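Local coordinates for protein putative isomerase (Streptomyces coelicolor A3, PDB 2OQH) that belongs to the enolase superfamily and probably acts as a dehydratase or isomerase on sugar acids, possibly dehydrating D-glucarate to 5-dehydro-4-deoxy-D-glucarate, at residues E45-T50 against V357-L362; D126-T131 against L345-G350. All blocks are in the same frame, centred on the assembly; numbering follows the deposited sequence.

Interaction 1 of 2, residues E45-T50 against V357-L362; sequences EGWGET and VDEDKL
Segment 45-50, on strand 45-51, and the turn that leads into the helix starting at Glu-359 come no nearer than 8.0 Å between the CA atoms of Trp-47 and Val-357, and no hydrogen bond links them, so side chains alone bridge the gap. Trp-47 fills most of it. Its indole is met over one face by Val-357, whose CG2 sits 3.6 Å from the centroid of the five-membered ring and only 14° off the ring normal, a CH-pi contact. The torsions of Val-357 explain the aim: CG1 is anti to the backbone N (chi1 -176°), which leaves CG2 anti to the carbonyl carbon and directed at the indole. At the far end of the six-membered ring Leu-362 comes in obliquely, its CD2 3.5 Å from Trp-47 CZ3. The carboxylate of Glu-359 lies at the ring edge, near its plane, with OE2 4.0 Å from Trp-47 CZ2. Past that edge Glu-359 OE2 stands 4.2 Å from Glu-45 OE2. Their repulsion is probably eased from outside: Glu-45 OE1 forms a salt bridge with Arg-39, and Glu-359 has a long, weak ion pair with Arg-37.

The helix start is fixed separately. Asp-358 is the N-cap, and Lys-361 N donates to its OD1 at 2.9 Å, from above the carboxylate plane.

Trp-11 of strand 5-15 also meets the Trp-47 ring and touches Leu-362, so the C-terminal helix packs on the three-stranded sheet of the N-terminal domain. A chain whose C-terminal part returns to complete this capping domain after the barrel is a feature of the enolase superfamily. Cohesion here is apolar and aromatic, with the acidic pair beside the indole's edge, which implies a join between C-terminal helix and N-terminal sheet that rests on shape and dispersion.

Interaction 2 of 2, residues D126-T131 against L345-G350; sequences DEVPIT and LRVPSG
Glu-127 bends alongside Arg-346, its neighbour across an antiparallel non-hydrogen-bonded pair, and lays its carboxylate against the aliphatic part of the arginine: Glu-127 OE2 is 3.2 Å from Arg-346 CG. The bend at chi2 (-59°) curls the chain and brings the acid there. The two side chains run side by side, yet the charged ends do not meet, for Arg-346 NE is 5.0 Å from Glu-127 OE2 and the guanidinium plane stands almost perpendicular to the carboxylate. An alanine here would take away the carboxylate, and would probably leave the arginine's methylenes without that packing partner and its guanidinium without a nearby opposite charge.

The backbones supply the firm links. Val-128 and Leu-345 form the hydrogen-bonded pair, with Val-128 N to Leu-345 O at 2.8 Å, in the carbonyl plane, and Leu-345 N to Val-128 O also 2.8 Å, the donor well above the Val-128 carbonyl plane. Farther on, the longer bond from Val-347 N to Asp-126 O, 3.3 Å, carries the pairing past the end of the short strand.

Val-128 and Leu-345 turn to the opposite face, where Ile-130 CG2 meets Leu-345 CD1 at 3.8 Å, the two side chains crossing near a right angle. Val-347 CG2 lies 3.4 Å from Asp-126 O and touches Val-128 CG2 more loosely, at 4.1 Å. Leu-310 of helix 303-315 packs on both Val-128 and Leu-345.

The short strand 344-346 is thus stitched to the first barrel strand, greasy on the side facing helix 303-315 and charged on the other, where the acid and arginine probably attract each other through space rather than through a direct salt bridge.

In the fold
Interaction 2 is nested along the chain inside the loop that interaction 1 closes: strand 45-51 comes first, then strand 127-134, then strand 344-346 and, next after it, helix 359-368. The centres lie 20 Å apart and the nearest atoms about 11 Å, so the two do not touch. Interaction 2 belongs to the mixed sheet of the TIM barrel, where the late strand pairs with 127-134; interaction 1 sits at the three-stranded antiparallel sheet of the N-terminal domain. Helix 303-315 borders both. After the barrel, the chain therefore anchors first on the barrel's opening strand and then returns to the N-terminal domain, tying the two domains together.

Interaction 1 of 2, residues E45-T50 against V357-L362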
loop_
_atom_site.group_PDB
_atom_site.type_symbol
_atom_site.label_atom_id
_atom_site.label_comp_id
_atom_site.label_asym_id
_atom_site.label_seq_id
_atom_site.Cartn_x
_atom_site.Cartn_y
_atom_site.Cartn_z
ATOM N N GLU A 45 9.267 -17.252 -15.896
ATOM C CA GLU A 45 9.240 -17.159 -14.436
ATOM C C GLU A 45 8.558 -15.878 -13.973
ATOM O O GLU A 45 8.738 -14.823 -14.574
ATOM C CB GLU A 45 10.662 -17.181 -13.863
ATOM C CG GLU A 45 11.410 -18.489 -14.073
ATOM C CD GLU A 45 12.796 -18.502 -13.444
ATOM O OE1 GLU A 45 13.404 -19.591 -13.408
ATOM O OE2 GLU A 45 13.284 -17.442 -12.990
ATOM N N GLY A 46 7.780 -15.977 -12.900
ATOM C CA GLY A 46 7.109 -14.806 -12.365
ATOM C C GLY A 46 7.549 -14.563 -10.931
ATOM O O GLY A 46 7.753 -15.519 -10.178
ATOM N N TRP A 47 7.695 -13.297 -10.546
ATOM C CA TRP A 47 8.120 -12.960 -9.193
ATOM C C TRP A 47 7.100 -12.124 -8.446
ATOM O O TRP A 47 6.407 -11.291 -9.033
ATOM C CB TRP A 47 9.447 -12.199 -9.215
ATOM C CG TRP A 47 10.585 -13.023 -9.712
ATOM C CD1 TRP A 47 10.923 -13.254 -11.008
ATOM C CD2 TRP A 47 11.509 -13.776 -8.913
ATOM N NE1 TRP A 47 12.003 -14.103 -11.072
ATOM C CE2 TRP A 47 12.383 -14.438 -9.798
ATOM C CE3 TRP A 47 11.682 -13.951 -7.531
ATOM C CZ2 TRP A 47 13.419 -15.272 -9.349
ATOM C CZ3 TRP A 47 12.716 -14.784 -7.079
ATOM C CH2 TRP A 47 13.569 -15.431 -7.990
ATOM N N GLY A 48 7.026 -12.352 -7.140
ATOM C CA GLY A 48 6.103 -11.615 -6.299
ATOM C C GLY A 48 6.755 -11.353 -4.958
ATOM O O GLY A 48 7.618 -12.116 -4.521
ATOM N N GLU A 49 6.346 -10.273 -4.306
ATOM C CA GLU A 49 6.893 -9.906 -3.012
ATOM C C GLU A 49 5.733 -9.484 -2.129
ATOM O O GLU A 49 4.819 -8.793 -2.586
ATOM C CB GLU A 49 7.868 -8.737 -3.163
ATOM C CG GLU A 49 8.404 -8.188 -1.852
ATOM C CD GLU A 49 8.681 -6.691 -1.922
ATOM O OE1 GLU A 49 9.159 -6.213 -2.973
ATOM O OE2 GLU A 49 8.428 -5.993 -0.916
ATOM N N THR A 50 5.761 -9.901 -0.869
ATOM C CA THR A 50 4.686 -9.539 0.038
ATOM C C THR A 50 5.259 -9.297 1.432
ATOM O O THR A 50 6.457 -9.449 1.652
ATOM C CB THR A 50 3.595 -10.638 0.058
ATOM O OG1 THR A 50 2.412 -10.125 0.682
ATOM C CG2 THR A 50 4.073 -11.870 0.809
ATOM N N VAL A 357 15.043 -9.747 -11.378
ATOM C CA VAL A 357 15.521 -10.125 -10.056
ATOM C C VAL A 357 16.924 -10.722 -10.001
ATOM O O VAL A 357 17.239 -11.658 -10.728
ATOM C CB VAL A 357 14.564 -11.133 -9.389
ATOM C CG1 VAL A 357 15.037 -11.442 -7.968
ATOM C CG2 VAL A 357 13.150 -10.577 -9.382
ATOM N N ASP A 358 17.751 -10.176 -9.113
ATOM C CA ASP A 358 19.118 -10.647 -8.898
ATOM C C ASP A 358 19.034 -11.805 -7.899
ATOM O O ASP A 358 18.833 -11.589 -6.699
ATOM C CB ASP A 358 19.958 -9.516 -8.297
ATOM C CG ASP A 358 21.417 -9.889 -8.124
ATOM O OD1 ASP A 358 21.707 -11.002 -7.640
ATOM O OD2 ASP A 358 22.279 -9.045 -8.458
ATOM N N GLU A 359 19.188 -13.032 -8.381
ATOM C CA GLU A 359 19.100 -14.180 -7.488
ATOM C C GLU A 359 20.209 -14.262 -6.449
ATOM O O GLU A 359 19.984 -14.733 -5.332
ATOM C CB GLU A 359 19.033 -15.472 -8.299
ATOM C CG GLU A 359 17.631 -15.764 -8.813
ATOM C CD GLU A 359 17.613 -16.835 -9.874
ATOM O OE1 GLU A 359 18.334 -17.838 -9.692
ATOM O OE2 GLU A 359 16.878 -16.679 -10.880
ATOM N N ASP A 360 21.402 -13.793 -6.798
ATOM C CA ASP A 360 22.510 -13.830 -5.851
ATOM C C ASP A 360 22.149 -12.995 -4.625
ATOM O O ASP A 360 22.323 -13.441 -3.493
ATOM C CB ASP A 360 23.793 -13.295 -6.501
ATOM C CG ASP A 360 24.218 -14.114 -7.704
ATOM O OD1 ASP A 360 24.167 -15.364 -7.618
ATOM O OD2 ASP A 360 24.606 -13.516 -8.733
ATOM N N LYS A 361 21.630 -11.792 -4.854
ATOM C CA LYS A 361 21.235 -10.914 -3.755
ATOM C C LYS A 361 20.091 -11.540 -2.970
ATOM O O LYS A 361 20.061 -11.479 -1.737
ATOM C CB LYS A 361 20.800 -9.546 -4.286
ATOM C CG LYS A 361 21.937 -8.708 -4.870
ATOM C CD LYS A 361 21.469 -7.285 -5.137
ATOM C CE LYS A 361 22.624 -6.364 -5.483
ATOM N NZ LYS A 361 22.176 -4.940 -5.628
ATOM N N LEU A 362 19.143 -12.128 -3.696
ATOM C CA LEU A 362 18.005 -12.784 -3.064
ATOM C C LEU A 362 18.551 -13.837 -2.107
ATOM O O LEU A 362 18.173 -13.892 -0.935
ATOM C CB LEU A 362 17.118 -13.458 -4.118
ATOM C CG LEU A 362 16.010 -14.384 -3.598
ATOM C CD1 LEU A 362 14.970 -13.563 -2.804
ATOM C CD2 LEU A 362 15.350 -15.105 -4.775
#

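Interaction 2 of 2, residues D126-T131 against L345-G350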
loop_
_atom_site.group_PDB
_atom_site.type_symbol
_atom_site.label_atom_id
_atom_site.label_comp_id
_atom_site.label_asym_id
_atom_site.label_seq_id
_atom_site.Cartn_x
_atom_site.Cartn_y
_atom_site.Cartn_z
ATOM N N ASP A 126 1.361 7.909 -16.560
ATOM C CA ASP A 126 2.672 7.255 -16.554
ATOM C C ASP A 126 3.518 7.583 -15.327
ATOM O O ASP A 126 4.522 6.913 -15.061
ATOM C CB ASP A 126 3.440 7.621 -17.829
ATOM C CG ASP A 126 3.730 9.104 -17.929
ATOM O OD1 ASP A 126 2.820 9.912 -17.629
ATOM O OD2 ASP A 126 4.870 9.469 -18.320
ATOM N N GLU A 127 3.109 8.607 -14.583
ATOM C CA GLU A 127 3.817 9.020 -13.383
ATOM C C GLU A 127 2.907 8.893 -12.168
ATOM O O GLU A 127 1.744 9.296 -12.206
ATOM C CB GLU A 127 4.297 10.462 -13.519
ATOM C CG GLU A 127 5.410 10.648 -14.537
ATOM C CD GLU A 127 6.633 9.815 -14.209
ATOM O OE1 GLU A 127 7.084 9.862 -13.044
ATOM O OE2 GLU A 127 7.152 9.115 -15.112
ATOM N N VAL A 128 3.450 8.335 -11.093
ATOM C CA VAL A 128 2.687 8.129 -9.869
ATOM C C VAL A 128 3.230 8.887 -8.665
ATOM O O VAL A 128 4.226 8.481 -8.070
ATOM C CB VAL A 128 2.657 6.640 -9.485
ATOM C CG1 VAL A 128 1.858 6.453 -8.210
ATOM C CG2 VAL A 128 2.068 5.832 -10.618
ATOM N N PRO A 129 2.565 9.986 -8.278
ATOM C CA PRO A 129 2.988 10.793 -7.131
ATOM C C PRO A 129 2.913 9.999 -5.822
ATOM O O PRO A 129 2.019 9.162 -5.643
ATOM C CB PRO A 129 1.994 11.953 -7.141
ATOM C CG PRO A 129 1.556 12.037 -8.569
ATOM C CD PRO A 129 1.399 10.594 -8.941
ATOM N N ILE A 130 3.850 10.249 -4.912
ATOM C CA ILE A 130 3.828 9.555 -3.629
ATOM C C ILE A 130 3.776 10.550 -2.479
ATOM O O ILE A 130 3.973 11.745 -2.673
ATOM C CB ILE A 130 5.040 8.607 -3.454
ATOM C CG1 ILE A 130 6.349 9.397 -3.460
ATOM C CG2 ILE A 130 5.029 7.569 -4.562
ATOM C CD1 ILE A 130 7.548 8.561 -3.103
ATOM N N THR A 131 3.509 10.037 -1.286
ATOM C CA THR A 131 3.368 10.848 -0.084
ATOM C C THR A 131 4.538 10.746 0.889
ATOM O O THR A 131 5.154 9.689 1.033
ATOM C CB THR A 131 2.098 10.429 0.669
ATOM O OG1 THR A 131 1.000 10.395 -0.251
ATOM C CG2 THR A 131 1.794 11.394 1.807
ATOM N N LEU A 345 6.904 8.306 -8.977
ATOM C CA LEU A 345 7.505 7.051 -9.414
ATOM C C LEU A 345 7.066 6.794 -10.843
ATOM O O LEU A 345 5.902 6.997 -11.187
ATOM C CB LEU A 345 7.045 5.887 -8.534
ATOM C CG LEU A 345 7.681 5.761 -7.150
ATOM C CD1 LEU A 345 6.880 4.794 -6.297
ATOM C CD2 LEU A 345 9.109 5.278 -7.294
ATOM N N ARG A 346 7.995 6.366 -11.686
ATOM C CA ARG A 346 7.651 6.084 -13.070
ATOM C C ARG A 346 7.250 4.620 -13.168
ATOM O O ARG A 346 7.868 3.753 -12.551
ATOM C CB ARG A 346 8.837 6.375 -13.996
ATOM C CG ARG A 346 8.509 6.219 -15.480
ATOM C CD ARG A 346 9.621 6.782 -16.347
ATOM N NE ARG A 346 10.843 5.992 -16.235
ATOM C CZ ARG A 346 12.046 6.417 -16.605
ATOM N NH1 ARG A 346 12.187 7.637 -17.112
ATOM N NH2 ARG A 346 13.102 5.619 -16.471
ATOM N N VAL A 347 6.204 4.348 -13.936
ATOM C CA VAL A 347 5.730 2.982 -14.104
ATOM C C VAL A 347 6.652 2.202 -15.042
ATOM O O VAL A 347 6.850 2.601 -16.192
ATOM C CB VAL A 347 4.310 2.968 -14.700
ATOM C CG1 VAL A 347 3.751 1.558 -14.653
ATOM C CG2 VAL A 347 3.410 3.931 -13.935
ATOM N N PRO A 348 7.238 1.089 -14.559
ATOM C CA PRO A 348 8.139 0.257 -15.367
ATOM C C PRO A 348 7.537 -0.041 -16.739
ATOM O O PRO A 348 6.313 -0.022 -16.899
ATOM C CB PRO A 348 8.310 -0.990 -14.503
ATOM C CG PRO A 348 8.311 -0.408 -13.119
ATOM C CD PRO A 348 7.160 0.582 -13.176
ATOM N N SER A 349 8.385 -0.324 -17.727
ATOM C CA SER A 349 7.899 -0.563 -19.088
ATOM C C SER A 349 8.009 -1.961 -19.702
ATOM O O SER A 349 7.249 -2.295 -20.620
ATOM C CB SER A 349 8.562 0.442 -20.039
ATOM O OG SER A 349 9.977 0.416 -19.901
ATOM N N GLY A 350 8.937 -2.780 -19.220
ATOM C CA GLY A 350 9.102 -4.107 -19.799
ATOM C C GLY A 350 7.941 -5.077 -19.644
ATOM O O GLY A 350 6.908 -4.738 -19.052
#